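Local structure of oxalate biosynthetic component 1 (5IKY) at residues A[474-477]-A[478-482]; A[214-218]-A[219-223]; A[502-505]-A[506-510]; A[485-489]-A[490-494]. The protein produces oxalate as a bifunctional enzyme of quorum sensing-dependent oxalogenesis, combining a serine hydrolase activity with an additional lyase activity. One frame throughout, in Å; residues are numbered along the deposited sequence.

Contact 1: residues A[474-477]-A[478-482]; sequences VGLE and DALNV. With MG (magnesium ion), chain B.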
# COMPACT_ATOMS: atom_id res chain seq x y z
N VAL A 474 0.95 18.40 -2.44
CA VAL A 474 0.96 18.44 -3.90
C VAL A 474 -0.32 17.80 -4.44
O VAL A 474 -1.14 17.29 -3.68
CB VAL A 474 2.18 17.70 -4.49
CG1 VAL A 474 3.47 18.44 -4.18
CG2 VAL A 474 2.25 16.27 -3.97
N GLY A 475 -0.49 17.83 -5.76
CA GLY A 475 -1.66 17.24 -6.38
C GLY A 475 -2.16 18.04 -7.56
O GLY A 475 -1.76 19.18 -7.77
N LEU A 476 -3.06 17.44 -8.34
CA LEU A 476 -3.60 18.09 -9.53
C LEU A 476 -4.43 19.32 -9.17
O LEU A 476 -4.61 20.21 -9.99
CB LEU A 476 -4.43 17.11 -10.35
CG LEU A 476 -3.67 15.91 -10.92
CD1 LEU A 476 -4.52 15.17 -11.93
CD2 LEU A 476 -2.36 16.36 -11.54
N GLU A 477 -4.93 19.35 -7.93
CA GLU A 477 -5.65 20.52 -7.43
C GLU A 477 -4.80 21.78 -7.53
O GLU A 477 -5.31 22.86 -7.84
CB GLU A 477 -6.09 20.30 -5.99
CG GLU A 477 -6.63 21.55 -5.31
CD GLU A 477 -7.38 21.24 -4.03
OE1 GLU A 477 -7.49 20.05 -3.67
OE2 GLU A 477 -7.87 22.20 -3.38
N ASP A 478 -3.51 21.64 -7.27
CA ASP A 478 -2.60 22.78 -7.22
C ASP A 478 -1.88 23.00 -8.55
O ASP A 478 -1.79 24.12 -9.04
CB ASP A 478 -1.58 22.60 -6.10
CG ASP A 478 -2.23 22.40 -4.74
OD1 ASP A 478 -3.39 22.84 -4.55
OD2 ASP A 478 -1.58 21.80 -3.86
N ALA A 479 -1.37 21.92 -9.13
CA ALA A 479 -0.61 22.00 -10.37
C ALA A 479 -0.89 20.80 -11.27
O ALA A 479 -1.07 19.69 -10.78
CB ALA A 479 0.88 22.11 -10.07
N LEU A 480 -0.90 21.04 -12.57
CA LEU A 480 -1.20 19.98 -13.53
C LEU A 480 0.05 19.42 -14.19
O LEU A 480 -0.01 18.44 -14.92
CB LEU A 480 -2.16 20.49 -14.61
CG LEU A 480 -3.53 20.96 -14.13
CD1 LEU A 480 -4.40 21.34 -15.33
CD2 LEU A 480 -4.21 19.89 -13.28
N ASN A 481 1.19 20.05 -13.92
CA ASN A 481 2.45 19.61 -14.50
C ASN A 481 3.36 18.95 -13.47
O ASN A 481 3.10 19.02 -12.27
CB ASN A 481 3.19 20.78 -15.15
CG ASN A 481 2.35 21.50 -16.18
OD1 ASN A 481 1.49 20.90 -16.83
ND2 ASN A 481 2.59 22.79 -16.34
N VAL A 482 4.42 18.32 -13.95
CA VAL A 482 5.44 17.73 -13.08
C VAL A 482 6.81 17.88 -13.74
O VAL A 482 6.93 17.81 -14.96
CB VAL A 482 5.14 16.23 -12.79
CG1 VAL A 482 5.15 15.41 -14.08
CG2 VAL A 482 6.13 15.67 -11.78
MG MG B . -9.22 22.09 -1.44
O HOH W 1 -10.81 23.09 0.33
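Gly475 and Ala479 are joined by a single turn of helical backbone at the C-terminal end of strand 471-474, the last strand of a TIM-type beta/alpha barrel, and the same turn carries a magnesium ligand. Backbone bonding comes first. The carbonyl oxygen of Gly475 takes two N-H groups: Asp478 N closes a beta turn at 3.1 Å from Gly475 O, standing above the carbonyl plane, while Ala479 N closes an alpha turn with a nearly linear N-H...O of 179°. Gly475 itself has a positive phi, where a CB would press on the carbonyl oxygen of Val474. A CA-H...O contact adds to the closure, with Leu476 CA 3.2 Å from Ala479 O.

Apolar packing joins Leu476 and Leu480. Leu480 CD2 reaches back to Leu476, 4.0 Å from Leu476 CB, and lies closer still to its carbonyl oxygen.

The charged groups lead away from this leucine pair. The Asp478 side chain crosses that of Glu477 at a slant, with Asp478 OD1 3.6 Å from Glu477 CG and the two carboxylate planes 56° apart. A salt bridge from Arg473 to Asp478 OD1 probably offsets part of the negative charge here. With its CG anti to the backbone N (chi1 170°) and the chain extended beyond, Glu477 carries its carboxylate to the ion that it shares with His227. Only one carboxylate oxygen coordinates: Glu477 OE2 is 2.4 Å from the magnesium ion, whereas Glu477 OE1 stays 3.5 Å from it.

Contact 2: residues A[214-218]-A[219-223]; sequences REALR and EGAAV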
# COMPACT_ATOMS: atom_id res chain seq x y z
N ARG A 214 -5.33 6.07 -4.26
CA ARG A 214 -4.50 4.88 -4.06
C ARG A 214 -3.10 5.07 -4.63
O ARG A 214 -2.10 4.68 -4.00
CB ARG A 214 -5.16 3.66 -4.69
CG ARG A 214 -6.55 3.33 -4.15
CD ARG A 214 -6.56 2.06 -3.32
NE ARG A 214 -6.58 0.86 -4.14
CZ ARG A 214 -5.92 -0.26 -3.85
NH1 ARG A 214 -5.18 -0.33 -2.75
NH2 ARG A 214 -6.00 -1.31 -4.65
N GLU A 215 -3.01 5.66 -5.82
CA GLU A 215 -1.73 5.91 -6.47
C GLU A 215 -0.87 6.85 -5.63
O GLU A 215 0.33 6.65 -5.48
CB GLU A 215 -1.94 6.49 -7.86
CG GLU A 215 -2.69 5.59 -8.82
CD GLU A 215 -3.15 6.33 -10.07
OE1 GLU A 215 -2.77 7.51 -10.24
OE2 GLU A 215 -3.89 5.73 -10.88
N ALA A 216 -1.51 7.87 -5.08
CA ALA A 216 -0.82 8.86 -4.26
C ALA A 216 -0.30 8.24 -2.97
O ALA A 216 0.82 8.53 -2.54
CB ALA A 216 -1.75 10.02 -3.95
N LEU A 217 -1.11 7.37 -2.37
CA LEU A 217 -0.75 6.75 -1.10
C LEU A 217 0.42 5.77 -1.22
O LEU A 217 1.29 5.72 -0.35
CB LEU A 217 -1.97 6.03 -0.51
CG LEU A 217 -3.05 6.97 0.04
CD1 LEU A 217 -4.40 6.27 0.12
CD2 LEU A 217 -2.64 7.51 1.40
N ARG A 218 0.46 5.00 -2.31
CA ARG A 218 1.53 4.03 -2.48
C ARG A 218 2.85 4.71 -2.85
O ARG A 218 3.92 4.11 -2.73
CB ARG A 218 1.16 2.97 -3.52
CG ARG A 218 1.07 3.46 -4.96
CD ARG A 218 0.79 2.28 -5.89
NE ARG A 218 0.77 2.66 -7.30
CZ ARG A 218 -0.31 2.57 -8.08
NH1 ARG A 218 -0.24 2.93 -9.35
NH2 ARG A 218 -1.46 2.13 -7.58
N GLU A 219 2.77 5.96 -3.28
CA GLU A 219 3.97 6.73 -3.60
C GLU A 219 4.51 7.47 -2.38
O GLU A 219 5.58 8.07 -2.44
CB GLU A 219 3.70 7.72 -4.73
CG GLU A 219 3.50 7.07 -6.10
CD GLU A 219 4.78 6.47 -6.67
OE1 GLU A 219 5.86 6.62 -6.06
OE2 GLU A 219 4.70 5.83 -7.75
N GLY A 220 3.77 7.45 -1.27
CA GLY A 220 4.27 8.00 -0.03
C GLY A 220 3.39 9.02 0.68
O GLY A 220 3.73 9.46 1.77
N ALA A 221 2.27 9.39 0.07
CA ALA A 221 1.36 10.35 0.71
C ALA A 221 0.75 9.75 1.97
O ALA A 221 0.41 8.57 2.00
CB ALA A 221 0.27 10.78 -0.26
N ALA A 222 0.61 10.57 3.00
CA ALA A 222 0.02 10.13 4.26
C ALA A 222 -1.42 10.64 4.39
O ALA A 222 -2.24 10.02 5.05
CB ALA A 222 0.85 10.61 5.44
N VAL A 223 -1.70 11.77 3.75
CA VAL A 223 -3.03 12.37 3.82
C VAL A 223 -3.61 12.57 2.42
O VAL A 223 -2.90 12.92 1.49
CB VAL A 223 -3.00 13.72 4.55
CG1 VAL A 223 -4.41 14.26 4.74
CG2 VAL A 223 -2.30 13.59 5.89
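Glu219, Leu217 and Ala221 carry most of this contact, a Schellman motif that ends helix 206-218. Ala221 is drawn back under the last turn: Ala221 N donates to Ala216 O at 3.1 Å, and its methyl carbon lies against the same oxygen, with Ala221 CB 3.3 Å from Ala216 O. The second bond of the motif is shorter in sequence, Gly220 N to Leu217 O at 3.2 Å, with the donor well above the carbonyl plane. Gly220 makes the reversal with a phi of 127°, where a CB would collide with the carbonyl oxygen of Glu219.

Leu217 turns its CD2 branch along the departing chain, 3.3 Å from Ala221 O. The same side chain also packs on Glu271 and Ala274.

Glu219 folds the opposite way, over the helix surface. A chi1 of -71° sets its CG beside the backbone N, with Glu219 CG 3.3 Å from Glu215 O; the bend at chi2 then turns the carboxylate to a salt bridge with Arg505 of helix 497-510. Glu219 N makes weak bonds to Glu215 O and Ala216 O, as expected where helical hydrogen bonding is giving way.

The turn feeds strand 223-226 of the barrel: Ala216 and Ala221 rest on Ala9 of strand 4-9, the backbone of Ala222 bonds to Ile7 and Ile275 in the strands on either hand, helix 497-510 lies against Ala216 and Glu219, and helix 518-524 packs on Ala222 and Val223 through Leu521.

Contact 3: residues A[502-505]-A[506-510]; sequences RWLR and RELER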
# COMPACT_ATOMS: atom_id res chain seq x y z
N ARG A 502 5.55 11.17 -6.26
CA ARG A 502 6.79 10.47 -6.56
C ARG A 502 7.93 11.46 -6.75
O ARG A 502 9.03 11.28 -6.23
CB ARG A 502 6.63 9.60 -7.81
CG ARG A 502 7.88 8.82 -8.18
CD ARG A 502 7.67 8.00 -9.44
NE ARG A 502 8.82 7.15 -9.73
CZ ARG A 502 8.99 5.93 -9.22
NH1 ARG A 502 8.08 5.42 -8.41
NH2 ARG A 502 10.07 5.23 -9.54
N TRP A 503 7.65 12.52 -7.51
CA TRP A 503 8.63 13.58 -7.73
C TRP A 503 9.05 14.23 -6.42
O TRP A 503 10.23 14.45 -6.17
CB TRP A 503 8.07 14.63 -8.70
CG TRP A 503 8.86 15.90 -8.71
CD1 TRP A 503 9.97 16.17 -9.44
CD2 TRP A 503 8.59 17.08 -7.94
NE1 TRP A 503 10.41 17.44 -9.19
CE2 TRP A 503 9.58 18.02 -8.27
CE3 TRP A 503 7.60 17.43 -7.02
CZ2 TRP A 503 9.62 19.30 -7.70
CZ3 TRP A 503 7.63 18.70 -6.45
CH2 TRP A 503 8.64 19.61 -6.79
N LEU A 504 8.07 14.54 -5.58
CA LEU A 504 8.33 15.18 -4.29
C LEU A 504 9.13 14.26 -3.37
O LEU A 504 10.05 14.71 -2.68
CB LEU A 504 7.02 15.57 -3.61
CG LEU A 504 7.12 16.20 -2.22
CD1 LEU A 504 8.02 17.43 -2.25
CD2 LEU A 504 5.75 16.56 -1.68
N ARG A 505 8.78 12.98 -3.36
CA ARG A 505 9.47 12.00 -2.52
C ARG A 505 10.94 11.85 -2.91
O ARG A 505 11.81 11.86 -2.04
CB ARG A 505 8.77 10.64 -2.59
CG ARG A 505 9.54 9.53 -1.89
CD ARG A 505 8.74 8.24 -1.81
NE ARG A 505 8.26 7.79 -3.11
CZ ARG A 505 8.98 7.07 -3.97
NH1 ARG A 505 10.23 6.73 -3.66
NH2 ARG A 505 8.46 6.71 -5.13
N ARG A 506 11.21 11.70 -4.20
CA ARG A 506 12.58 11.54 -4.68
C ARG A 506 13.38 12.81 -4.42
O ARG A 506 14.59 12.76 -4.18
CB ARG A 506 12.60 11.18 -6.17
CG ARG A 506 11.91 9.87 -6.49
CD ARG A 506 12.06 9.50 -7.97
NE ARG A 506 13.16 8.56 -8.19
CZ ARG A 506 14.27 8.84 -8.87
NH1 ARG A 506 14.43 10.05 -9.39
NH2 ARG A 506 15.21 7.92 -9.02
N GLU A 507 12.71 13.95 -4.48
CA GLU A 507 13.34 15.23 -4.21
C GLU A 507 13.80 15.31 -2.75
O GLU A 507 14.89 15.81 -2.47
CB GLU A 507 12.37 16.38 -4.52
CG GLU A 507 13.00 17.75 -4.43
CD GLU A 507 14.06 17.96 -5.49
OE1 GLU A 507 13.88 17.44 -6.62
OE2 GLU A 507 15.06 18.65 -5.20
N LEU A 508 12.97 14.81 -1.84
CA LEU A 508 13.31 14.79 -0.43
C LEU A 508 14.41 13.76 -0.14
O LEU A 508 15.27 13.99 0.71
CB LEU A 508 12.07 14.50 0.42
CG LEU A 508 10.98 15.57 0.40
CD1 LEU A 508 9.75 15.11 1.16
CD2 LEU A 508 11.51 16.88 0.99
N GLU A 509 14.35 12.63 -0.84
CA GLU A 509 15.37 11.59 -0.70
C GLU A 509 16.74 12.12 -1.09
O GLU A 509 17.75 11.81 -0.44
CB GLU A 509 15.02 10.37 -1.56
CG GLU A 509 13.83 9.57 -1.08
CD GLU A 509 13.46 8.45 -2.03
OE1 GLU A 509 14.14 8.29 -3.07
OE2 GLU A 509 12.48 7.72 -1.76
N ARG A 510 16.77 12.93 -2.14
CA ARG A 510 18.00 13.57 -2.61
C ARG A 510 18.68 14.37 -1.51
O ARG A 510 19.91 14.45 -1.46
CB ARG A 510 17.69 14.50 -3.79
CG ARG A 510 18.26 14.05 -5.12
CD ARG A 510 18.21 15.18 -6.14
NE ARG A 510 18.92 16.36 -5.67
CZ ARG A 510 18.40 17.59 -5.65
NH1 ARG A 510 17.16 17.79 -6.07
NH2 ARG A 510 19.12 18.61 -5.20
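Arg505 and Glu509, one helical turn apart, form an i to i+4 salt bridge on helix 497-510. Arg505 NH1 donates to Glu509 OE2 at 3.1 Å, with an N-H...O angle of 145°. The oxygen is met on its syn side and lies near the guanidinium plane, but the two flat groups are turned 58° against each other, so this is a single bond rather than a flat two-pronged pair. The chains run side by side: Glu509 OE2 also touches the arginine stem, 3.5 Å from Arg505 CG.

Torsions bring the ends together. Arg505 starts with CG anti to its own N and bends at chi3 (54°), which turns the guanidinium so that NH1 faces Glu509. Glu509 has CG beside the backbone N and is extended beyond it, with Glu509 CG 3.2 Å from Arg505 O.

Beneath them lies regular helical backbone, with Arg506 N bonded to Arg502 O at 3.0 Å and Glu509 N to Arg505 O at 2.9 Å. Leu504 and Leu508 hold the buried side of the helix: Leu504 CD1 is 4.4 Å from Leu508 CG, and both residues pack on Val461 of helix 460-466.

Further out, Arg505 NH2 makes a salt bridge with Glu219, and Arg502 NH2 makes one with Asp1018. Arg505 is thus gripped by two carboxylates through different terminal nitrogens, which should restrict rotation of its guanidinium and probably stabilises its positive charge although the residue is buried, while its partner Glu509 is exposed.

Contact 4: residues A[485-489]-A[490-494]; sequences ARVPG and GVRKA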
# COMPACT_ATOMS: atom_id res chain seq x y z
N ALA A 485 13.38 15.71 -15.80
CA ALA A 485 14.62 16.10 -16.45
C ALA A 485 14.85 15.36 -17.77
O ALA A 485 15.58 15.84 -18.64
CB ALA A 485 15.80 15.87 -15.51
N ARG A 486 14.22 14.20 -17.92
CA ARG A 486 14.37 13.40 -19.13
C ARG A 486 13.67 14.03 -20.33
O ARG A 486 13.94 13.68 -21.48
CB ARG A 486 13.82 11.99 -18.91
CG ARG A 486 14.47 11.24 -17.75
CD ARG A 486 13.68 10.00 -17.40
NE ARG A 486 12.30 10.33 -17.06
CZ ARG A 486 11.38 9.43 -16.71
NH1 ARG A 486 11.69 8.14 -16.67
NH2 ARG A 486 10.15 9.83 -16.42
N VAL A 487 12.76 14.96 -20.05
CA VAL A 487 11.96 15.60 -21.09
C VAL A 487 12.57 16.93 -21.52
O VAL A 487 12.98 17.73 -20.67
CB VAL A 487 10.51 15.82 -20.59
CG1 VAL A 487 9.71 16.67 -21.57
CG2 VAL A 487 9.83 14.48 -20.35
N PRO A 488 12.65 17.16 -22.84
CA PRO A 488 13.10 18.46 -23.34
C PRO A 488 12.20 19.59 -22.85
O PRO A 488 11.00 19.59 -23.13
CB PRO A 488 13.01 18.31 -24.87
CG PRO A 488 12.09 17.16 -25.09
CD PRO A 488 12.29 16.24 -23.93
N GLY A 489 12.78 20.53 -22.11
CA GLY A 489 12.01 21.58 -21.48
C GLY A 489 11.92 21.36 -19.98
O GLY A 489 11.70 22.30 -19.22
N GLY A 490 12.07 20.11 -19.57
CA GLY A 490 12.11 19.75 -18.16
C GLY A 490 10.76 19.60 -17.49
O GLY A 490 10.68 19.22 -16.32
N VAL A 491 9.69 19.89 -18.22
CA VAL A 491 8.35 19.84 -17.65
C VAL A 491 7.36 19.12 -18.59
O VAL A 491 7.48 19.20 -19.81
CB VAL A 491 7.83 21.26 -17.32
CG1 VAL A 491 7.60 22.06 -18.59
CG2 VAL A 491 6.57 21.19 -16.48
N ARG A 492 6.40 18.41 -18.00
CA ARG A 492 5.36 17.72 -18.75
C ARG A 492 4.09 17.63 -17.93
O ARG A 492 4.08 17.97 -16.75
CB ARG A 492 5.83 16.32 -19.16
CG ARG A 492 6.20 15.46 -17.97
CD ARG A 492 6.46 14.02 -18.37
NE ARG A 492 6.91 13.25 -17.21
CZ ARG A 492 6.11 12.70 -16.31
NH1 ARG A 492 4.79 12.84 -16.42
NH2 ARG A 492 6.61 12.02 -15.29
N LYS A 493 3.01 17.16 -18.56
CA LYS A 493 1.75 16.96 -17.86
C LYS A 493 1.90 15.83 -16.84
O LYS A 493 2.49 14.79 -17.14
CB LYS A 493 0.63 16.63 -18.84
CG LYS A 493 -0.72 17.22 -18.47
CD LYS A 493 -0.71 18.73 -18.62
CE LYS A 493 -2.09 19.32 -18.42
NZ LYS A 493 -2.09 20.80 -18.59
N ALA A 494 1.38 16.05 -15.64
CA ALA A 494 1.45 15.04 -14.59
C ALA A 494 0.44 13.93 -14.85
O ALA A 494 -0.74 14.19 -15.09
CB ALA A 494 1.20 15.68 -13.22
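A type II beta turn from Val487 to Gly490 lies in the loop of the small hairpin that joins strands 481-483 and 491-493. Its closing bond runs from Gly490 N to Val487 O at 2.8 Å, the donor standing above the carbonyl plane. Gly489 occupies the third position with a phi of 107°, where a CB would be jammed against the carbonyl oxygen of Pro488.

Val487 spreads its two methyls toward the returning strand. CG1, anti to the backbone N (chi1 171°), approaches the backbone, with Val487 CG1 3.8 Å from Val491 O. CG2 meets the extended stem of Arg492 at about a right angle, 3.9 Å between Val487 CG2 and Arg492 CD.

Beyond it two guanidinium groups come together, Arg486 NH2 lying 4.3 Å from Arg492 NH2. Asp484 OD2 forms salt bridges with both, through Arg486 NH2 and Arg492 NE, while Arg492 NH1 bridges to Asp499.

The hairpin continues through antiparallel backbone bonds of Gly490 with Asp484 and of Arg492 with Val482. Its loop is set against helix 126-138, where Val487 packs on Val133 and Pro488 on Val129, with helix 117-121 also touching Pro488 and Ala143 of strand 142-143 touching Val487 and Arg492.

Contacts 1 and 4 share one antiparallel hairpin: Val482 N lies 2.8 Å from Arg492 O, a probable hydrogen bond linking the metal-bearing turn to the outlying loop. Contacts 2 and 3 meet through charge instead, Glu219 OE1 sitting 2.8 Å from Arg505 NH2, while contact 1 leans on contact 3 by hydrocarbon, Val474 against Leu504 and Val482 against Trp503. All four are partly buried; contact 2 lies nearest the chain centre, about 8 Å between centres, and contact 4 farthest, about 27 Å. Backbone turns shape contacts 1, 2 and 4; contact 3 alone has helix in both its segments, and contact 1 alone reaches the metal.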